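Local atomic coordinates of amidohydrolase (Staphylococcus aureus, PDB entry 3NUR), a protein that is a putative amidohydrolase with a TIM-barrel fold, probably hydrolysing carbon-nitrogen bonds other than peptide bonds, and carries a bound calcium ion in the crystal. Residues D186-L191 / N248-H253; R128-A133 / G155-L160. All coordinates share one frame; numbering follows the deposited sequence.

Contact 1 (D186-L191 / N248-H253)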
ATOM      1  N   ASP A 186      -5.255  14.497   6.584  1.00 13.43           N
ATOM      2  CA  ASP A 186      -3.919  14.754   6.011  1.00 12.82           C
ATOM      3  C   ASP A 186      -3.008  13.510   6.093  1.00 13.23           C
ATOM      4  O   ASP A 186      -1.832  13.585   6.478  1.00 12.76           O
ATOM      5  CB  ASP A 186      -3.259  15.998   6.643  1.00 15.33           C
ATOM      6  CG  ASP A 186      -2.173  16.630   5.801  1.00 28.86           C
ATOM      7  OD1 ASP A 186      -2.248  16.527   4.548  1.00 29.29           O
ATOM      8  OD2 ASP A 186      -1.277  17.272   6.383  1.00 38.08           O
ATOM      9  N   VAL A 187      -3.588  12.346   5.764  1.00  9.19           N
ATOM     10  CA  VAL A 187      -2.845  11.081   5.813  1.00  8.69           C
ATOM     11  C   VAL A 187      -2.993  10.335   4.475  1.00 12.38           C
ATOM     12  O   VAL A 187      -4.038  10.472   3.838  1.00 10.71           O
ATOM     13  CB  VAL A 187      -3.238  10.179   7.011  1.00 10.76           C
ATOM     14  CG1 VAL A 187      -2.842  10.810   8.352  1.00 10.00           C
ATOM     15  CG2 VAL A 187      -4.729   9.806   6.981  1.00 10.16           C
ATOM     16  N   PRO A 188      -1.997   9.502   4.069  1.00 10.47           N
ATOM     17  CA  PRO A 188      -2.145   8.774   2.798  1.00  8.94           C
ATOM     18  C   PRO A 188      -2.904   7.442   2.944  1.00 10.77           C
ATOM     19  O   PRO A 188      -3.106   6.919   4.047  1.00 10.24           O
ATOM     20  CB  PRO A 188      -0.690   8.515   2.394  1.00 10.08           C
ATOM     21  CG  PRO A 188       0.017   8.304   3.710  1.00 13.63           C
ATOM     22  CD  PRO A 188      -0.671   9.236   4.688  1.00 10.73           C
ATOM     23  N   ILE A 189      -3.298   6.877   1.798  1.00  8.39           N
ATOM     24  CA  ILE A 189      -3.915   5.551   1.719  1.00  7.94           C
ATOM     25  C   ILE A 189      -2.977   4.699   0.845  1.00  9.74           C
ATOM     26  O   ILE A 189      -2.689   5.069  -0.287  1.00 10.50           O
ATOM     27  CB  ILE A 189      -5.357   5.568   1.118  1.00 11.17           C
ATOM     28  CG1 ILE A 189      -6.372   6.337   2.009  1.00 12.05           C
ATOM     29  CG2 ILE A 189      -5.836   4.150   0.834  1.00 11.71           C
ATOM     30  CD1 ILE A 189      -7.677   6.643   1.306  1.00 11.82           C
ATOM     31  N   TYR A 190      -2.522   3.568   1.363  1.00  8.13           N
ATOM     32  CA  TYR A 190      -1.695   2.617   0.615  1.00  7.07           C
ATOM     33  C   TYR A 190      -2.690   1.626  -0.010  1.00 10.75           C
ATOM     34  O   TYR A 190      -3.463   1.005   0.722  1.00 11.67           O
ATOM     35  CB  TYR A 190      -0.728   1.864   1.574  1.00  6.36           C
ATOM     36  CG  TYR A 190       0.494   1.250   0.906  1.00  8.33           C
ATOM     37  CD1 TYR A 190       1.780   1.602   1.304  1.00 10.01           C
ATOM     38  CD2 TYR A 190       0.363   0.279  -0.087  1.00  9.11           C
ATOM     39  CE1 TYR A 190       2.907   1.048   0.700  1.00 11.02           C
ATOM     40  CE2 TYR A 190       1.487  -0.305  -0.685  1.00  8.04           C
ATOM     41  CZ  TYR A 190       2.757   0.084  -0.284  1.00 12.59           C
ATOM     42  OH  TYR A 190       3.875  -0.428  -0.900  1.00 11.16           O
ATOM     43  N   LEU A 191      -2.712   1.511  -1.357  1.00  8.58           N
ATOM     44  CA  LEU A 191      -3.624   0.588  -2.074  1.00  8.14           C
ATOM     45  C   LEU A 191      -2.789  -0.637  -2.453  1.00 12.06           C
ATOM     46  O   LEU A 191      -1.860  -0.529  -3.251  1.00 10.91           O
ATOM     47  CB  LEU A 191      -4.205   1.268  -3.321  1.00  9.37           C
ATOM     48  CG  LEU A 191      -5.362   0.552  -4.039  1.00 14.21           C
ATOM     49  CD1 LEU A 191      -6.627   0.492  -3.144  1.00 15.78           C
ATOM     50  CD2 LEU A 191      -5.695   1.278  -5.345  1.00 16.96           C
ATOM     51  N   ASN A 248      -2.888  12.038  -0.968  1.00 10.24           N
ATOM     52  CA  ASN A 248      -1.824  11.222  -1.539  1.00 10.75           C
ATOM     53  C   ASN A 248      -2.122   9.753  -1.338  1.00 14.00           C
ATOM     54  O   ASN A 248      -2.600   9.336  -0.281  1.00 12.23           O
ATOM     55  CB  ASN A 248      -0.439  11.510  -0.954  1.00 12.29           C
ATOM     56  CG  ASN A 248       0.034  12.896  -1.226  1.00 22.97           C
ATOM     57  OD1 ASN A 248       0.194  13.311  -2.378  1.00 15.07           O
ATOM     58  ND2 ASN A 248       0.217  13.646  -0.159  1.00 14.49           N
HETATM   59  N   MSE A 249      -1.825   8.970  -2.344  1.00 10.42           N
HETATM   60  CA  MSE A 249      -1.929   7.533  -2.230  1.00  9.47           C
HETATM   61  C   MSE A 249      -0.588   6.888  -2.440  1.00 12.33           C
HETATM   62  O   MSE A 249       0.303   7.533  -2.995  1.00 12.08           O
HETATM   63  CB  MSE A 249      -3.038   7.001  -3.119  1.00 11.86           C
HETATM   64  CG  MSE A 249      -4.374   7.364  -2.439  1.00 20.13           C
HETATM   65 SE   MSE A 249      -5.770   6.759  -3.336  0.60 29.96          SE
HETATM   66  CE  MSE A 249      -5.534   4.844  -2.880  1.00 25.37           C
ATOM     67  N   ILE A 250      -0.403   5.668  -1.913  1.00  9.33           N
ATOM     68  CA  ILE A 250       0.848   4.925  -2.072  1.00  7.35           C
ATOM     69  C   ILE A 250       0.533   3.584  -2.759  1.00  8.56           C
ATOM     70  O   ILE A 250      -0.464   2.939  -2.442  1.00  7.74           O
ATOM     71  CB  ILE A 250       1.593   4.689  -0.725  1.00  8.97           C
ATOM     72  CG1 ILE A 250       1.632   5.977   0.158  1.00  9.16           C
ATOM     73  CG2 ILE A 250       3.014   4.163  -0.999  1.00  7.84           C
ATOM     74  CD1 ILE A 250       1.985   5.713   1.639  1.00 11.17           C
ATOM     75  N   ILE A 251       1.378   3.191  -3.713  1.00  7.59           N
ATOM     76  CA  ILE A 251       1.278   1.904  -4.396  1.00  7.59           C
ATOM     77  C   ILE A 251       2.646   1.255  -4.420  1.00 11.97           C
ATOM     78  O   ILE A 251       3.650   1.941  -4.577  1.00 12.01           O
ATOM     79  CB  ILE A 251       0.644   1.971  -5.797  1.00 10.29           C
ATOM     80  CG1 ILE A 251       1.372   3.000  -6.718  1.00 10.65           C
ATOM     81  CG2 ILE A 251      -0.904   2.193  -5.690  1.00 10.19           C
ATOM     82  CD1 ILE A 251       0.771   3.093  -8.182  1.00 17.70           C
ATOM     83  N   GLY A 252       2.661  -0.057  -4.257  1.00  9.16           N
ATOM     84  CA  GLY A 252       3.874  -0.852  -4.224  1.00  7.52           C
ATOM     85  C   GLY A 252       4.222  -1.480  -5.548  1.00  8.92           C
ATOM     86  O   GLY A 252       3.731  -1.056  -6.598  1.00  9.19           O
ATOM     87  N   HIS A 253       5.106  -2.486  -5.502  1.00  5.80           N
ATOM     88  CA  HIS A 253       5.569  -3.249  -6.663  1.00  6.04           C
ATOM     89  C   HIS A 253       5.919  -2.363  -7.846  1.00  9.33           C
ATOM     90  O   HIS A 253       5.560  -2.661  -9.009  1.00  8.28           O
ATOM     91  CB  HIS A 253       4.564  -4.371  -6.990  1.00  7.39           C
ATOM     92  CG  HIS A 253       4.194  -5.136  -5.754  1.00 10.76           C
ATOM     93  ND1 HIS A 253       3.083  -4.791  -4.991  1.00 12.09           N
ATOM     94  CD2 HIS A 253       4.872  -6.119  -5.122  1.00 12.02           C
ATOM     95  CE1 HIS A 253       3.125  -5.582  -3.927  1.00 11.54           C
ATOM     96  NE2 HIS A 253       4.167  -6.412  -3.976  1.00 12.17           N
TER
HETATM   97  O   HOH W   1      -3.537  12.485   2.112  1.00 17.70           O
HETATM   98  O   HOH W   2       0.504  -1.698  -3.839  1.00 13.20           O

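Contact 2 (R128-A133 / G155-L160)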
ATOM      1  N   ARG A 128      10.176   2.569  16.896  1.00 14.35           N
ATOM      2  CA  ARG A 128      10.455   1.659  15.776  1.00 13.08           C
ATOM      3  C   ARG A 128       9.287   1.383  14.859  1.00 13.48           C
ATOM      4  O   ARG A 128       9.468   0.762  13.811  1.00 11.52           O
ATOM      5  CB  ARG A 128      11.017   0.315  16.300  1.00 12.98           C
ATOM      6  CG  ARG A 128      12.221   0.411  17.252  1.00 14.68           C
ATOM      7  CD  ARG A 128      13.476   1.078  16.649  1.00 15.25           C
ATOM      8  NE  ARG A 128      13.946   0.452  15.402  1.00 12.41           N
ATOM      9  CZ  ARG A 128      14.742  -0.612  15.339  1.00 15.71           C
ATOM     10  NH1 ARG A 128      15.175  -1.199  16.456  1.00 12.40           N
ATOM     11  NH2 ARG A 128      15.123  -1.094  14.161  1.00 12.49           N
ATOM     12  N   PHE A 129       8.088   1.783  15.275  1.00 10.43           N
ATOM     13  CA  PHE A 129       6.881   1.488  14.510  1.00  9.50           C
ATOM     14  C   PHE A 129       5.922   2.642  14.414  1.00 12.72           C
ATOM     15  O   PHE A 129       5.816   3.469  15.324  1.00 12.83           O
ATOM     16  CB  PHE A 129       6.162   0.260  15.096  1.00  9.77           C
ATOM     17  CG  PHE A 129       7.012  -0.984  15.159  1.00 10.67           C
ATOM     18  CD1 PHE A 129       7.312  -1.706  14.002  1.00 12.03           C
ATOM     19  CD2 PHE A 129       7.552  -1.414  16.365  1.00 12.96           C
ATOM     20  CE1 PHE A 129       8.122  -2.839  14.061  1.00 12.85           C
ATOM     21  CE2 PHE A 129       8.349  -2.559  16.426  1.00 15.99           C
ATOM     22  CZ  PHE A 129       8.620  -3.273  15.274  1.00 14.85           C
ATOM     23  N   VAL A 130       5.223   2.685  13.290  1.00  9.81           N
ATOM     24  CA  VAL A 130       4.157   3.635  12.995  1.00  9.95           C
ATOM     25  C   VAL A 130       3.003   2.746  12.464  1.00 12.79           C
ATOM     26  O   VAL A 130       3.256   1.742  11.783  1.00 13.07           O
ATOM     27  CB  VAL A 130       4.624   4.714  11.982  1.00 14.66           C
ATOM     28  CG1 VAL A 130       3.449   5.484  11.400  1.00 14.97           C
ATOM     29  CG2 VAL A 130       5.604   5.688  12.644  1.00 14.87           C
ATOM     30  N   GLY A 131       1.762   3.095  12.789  1.00  8.76           N
ATOM     31  CA  GLY A 131       0.654   2.263  12.331  1.00  8.52           C
ATOM     32  C   GLY A 131      -0.144   2.810  11.173  1.00 11.37           C
ATOM     33  O   GLY A 131      -0.344   4.024  11.056  1.00 10.37           O
ATOM     34  N   PHE A 132      -0.601   1.892  10.310  1.00  8.46           N
ATOM     35  CA  PHE A 132      -1.527   2.178   9.225  1.00  8.42           C
ATOM     36  C   PHE A 132      -2.817   1.460   9.600  1.00 12.15           C
ATOM     37  O   PHE A 132      -2.778   0.314  10.091  1.00 10.60           O
ATOM     38  CB  PHE A 132      -0.988   1.706   7.846  1.00  9.93           C
ATOM     39  CG  PHE A 132      -0.260   2.757   7.010  1.00 12.47           C
ATOM     40  CD1 PHE A 132      -0.061   4.045   7.494  1.00 15.10           C
ATOM     41  CD2 PHE A 132       0.275   2.432   5.768  1.00 16.48           C
ATOM     42  CE1 PHE A 132       0.607   5.015   6.722  1.00 17.04           C
ATOM     43  CE2 PHE A 132       0.959   3.395   5.003  1.00 18.89           C
ATOM     44  CZ  PHE A 132       1.096   4.684   5.477  1.00 16.95           C
ATOM     45  N   ALA A 133      -3.943   2.148   9.417  1.00  8.52           N
ATOM     46  CA  ALA A 133      -5.278   1.610   9.743  1.00  8.61           C
ATOM     47  C   ALA A 133      -5.713   0.467   8.829  1.00 11.61           C
ATOM     48  O   ALA A 133      -5.386   0.459   7.632  1.00 10.83           O
ATOM     49  CB  ALA A 133      -6.300   2.725   9.643  1.00  9.89           C
ATOM     50  N   GLY A 155      -3.107   7.356  17.039  1.00 11.19           N
ATOM     51  CA  GLY A 155      -1.867   7.960  16.558  1.00 11.02           C
ATOM     52  C   GLY A 155      -1.324   7.313  15.293  1.00 13.88           C
ATOM     53  O   GLY A 155      -0.116   7.395  15.010  1.00 13.63           O
ATOM     54  N   PHE A 156      -2.219   6.684  14.504  1.00 11.12           N
ATOM     55  CA  PHE A 156      -1.835   6.077  13.224  1.00  9.13           C
ATOM     56  C   PHE A 156      -1.594   7.195  12.194  1.00 11.35           C
ATOM     57  O   PHE A 156      -2.002   8.342  12.401  1.00 10.15           O
ATOM     58  CB  PHE A 156      -2.893   5.052  12.750  1.00  9.08           C
ATOM     59  CG  PHE A 156      -2.925   3.724  13.489  1.00  9.39           C
ATOM     60  CD1 PHE A 156      -2.170   3.525  14.648  1.00 11.33           C
ATOM     61  CD2 PHE A 156      -3.770   2.700  13.072  1.00 10.26           C
ATOM     62  CE1 PHE A 156      -2.233   2.318  15.346  1.00 11.81           C
ATOM     63  CE2 PHE A 156      -3.832   1.491  13.770  1.00 12.80           C
ATOM     64  CZ  PHE A 156      -3.067   1.309  14.905  1.00 10.80           C
ATOM     65  N   LYS A 157      -0.928   6.858  11.082  1.00  9.74           N
ATOM     66  CA  LYS A 157      -0.492   7.833  10.091  1.00  9.66           C
ATOM     67  C   LYS A 157      -0.963   7.595   8.653  1.00 13.07           C
ATOM     68  O   LYS A 157      -0.424   8.201   7.718  1.00 12.08           O
ATOM     69  CB  LYS A 157       1.043   7.975  10.155  1.00 12.25           C
ATOM     70  CG  LYS A 157       1.589   8.468  11.513  1.00 19.49           C
ATOM     71  CD  LYS A 157       1.314   9.932  11.776  1.00 26.50           C
ATOM     72  CE  LYS A 157       2.016  10.445  13.015  1.00 29.53           C
ATOM     73  NZ  LYS A 157       2.578  11.806  12.786  1.00 40.43           N
ATOM     74  N   GLY A 158      -1.992   6.768   8.507  1.00  9.41           N
ATOM     75  CA  GLY A 158      -2.638   6.477   7.235  1.00  9.50           C
ATOM     76  C   GLY A 158      -3.425   5.194   7.309  1.00 11.34           C
ATOM     77  O   GLY A 158      -3.723   4.700   8.399  1.00 11.63           O
ATOM     78  N   ALA A 159      -3.755   4.633   6.155  1.00  8.07           N
ATOM     79  CA  ALA A 159      -4.467   3.367   6.098  1.00  6.93           C
ATOM     80  C   ALA A 159      -3.874   2.571   4.956  1.00 12.56           C
ATOM     81  O   ALA A 159      -3.386   3.157   3.989  1.00 11.45           O
ATOM     82  CB  ALA A 159      -5.948   3.608   5.811  1.00  7.02           C
ATOM     83  N   LEU A 160      -3.909   1.242   5.071  1.00  8.48           N
ATOM     84  CA  LEU A 160      -3.524   0.391   3.948  1.00  9.12           C
ATOM     85  C   LEU A 160      -4.779  -0.416   3.642  1.00 12.63           C
ATOM     86  O   LEU A 160      -5.345  -1.025   4.558  1.00 12.60           O
ATOM     87  CB  LEU A 160      -2.325  -0.519   4.250  1.00  8.65           C
ATOM     88  CG  LEU A 160      -1.905  -1.487   3.097  1.00 11.00           C
ATOM     89  CD1 LEU A 160      -0.388  -1.661   3.049  1.00 11.82           C
ATOM     90  CD2 LEU A 160      -2.597  -2.857   3.241  1.00 12.51           C
TER
HETATM   91  O   HOH W   3       1.371   5.168  14.893  1.00 14.34           O

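Contact 1 (D186-L191 / N248-H253)
Y190 lies crosswise over I250, the two side chains meeting at about a right angle. The CB of I250 sits 4.2 Å from the centroid of the Y190 ring, an off-centre CH-pi contact, while I250 CG2 reaches the ring margin at Y190 CE1, 3.5 Å away. With its CG anti to the backbone N (chi1 -159°), the tyrosine leans along the neighbouring strand, and its OH comes to 3.4 Å from the CA of G252, where no side chain stands in the way. On this same face P188 and I250 run side by side, P188 CG touching I250 CD1 at 3.9 Å.

Between the strands themselves, parallel neighbours in the TIM barrel, run backbone bonds: I250 N to I189 O and L191 N to I250 O, both 2.9 Å, with a longer one from I189 N to N248 O before them. In paired parallel strands side chains alternate between the faces in step; here the Y190 face looks into the barrel, toward the calcium ion. On the other face I189 turns to helix 140-152, L191 and M249 to helix 223-237, while I251 packs on F286 and I258. There M249, present as selenomethionine, bends at chi3 (73°) and brings its CE 3.8 Å from L191 CB; a long flexible chain can follow the packing between I189, L191 and L235.

Farther out, the Y190 hydroxyl is held by T289 OG1 and, weakly, by the calcium ligand E28, a polar end suited to the metal site's neighbourhood. A water joins L191 O to G252 N.

Contact 2 (R128-A133 / G155-L160)
The amide of A133 points almost straight at the carbonyl oxygen of G158, giving a hydrogen bond of 2.8 Å between A133 N and G158 O with an N-H...O angle of 178°. It belongs to a beta-alpha-beta unit of the TIM barrel: strand 129-131 is followed by helix 140-152, and the chain returns in strand 159-162. The touching parts run 59° apart, and the backbones pair in a single bridge, A133 with A159, as expected of such a splay. Beyond it A133 O accepts L160 N at 3.1 Å, and before it G131 O takes K157 N at 2.9 Å. Small residues suit the bridge, since A133 CB and A159 CB can then approach to 3.9 Å under helix 140-152, where C150 and F147 wait.

Two phenylalanines pack against backbone instead of against each other. F156 lays a ring face over the main chain of G131, whose CA lies 4.1 Å from the ring centroid in a CH-pi contact; having no side chain, G131 lets the ring settle there. F156 CG lies beside its own backbone N and anti to the carbonyl carbon (chi1 -74°), which directs the ring across that main chain, and helix 104-124 lines it through L118 and A119. F132 instead turns one face to A159 N, which sits off-centre near the ring's border, and meets K157 O near its ring plane, touching G158 on the way. With no side chain, G158 leaves this ring room.

Toward solvent, K157 CG crosses V130 CG1, leaving NZ to bond L351 O. A water bridges the two segments, accepting from G131 N and donating to G155 O, the latter bond measuring 2.7 Å.

Overall arrangement
Both contacts are buried parts of one barrel wall, contact 2 closing before contact 1 opens along the chain. They meet where strand 159-162 lies beside strand 189-192: Y190 N and A159 O, 2.8 Å apart, probably form a hydrogen bond, so A159 faces a partner in each contact. Contact 1, nearer the chain's centre, is a regular parallel strand pair whose branched and aromatic side chains pack on both faces. Contact 2 joins strands that splay, and relies on glycines and alanines with rings laid over backbone, with V130 and K157 partly exposed. The side chains of L160 and Y190 come to about 6 and 7 Å from the calcium ion, which E28, H30, H192 and D316 bind.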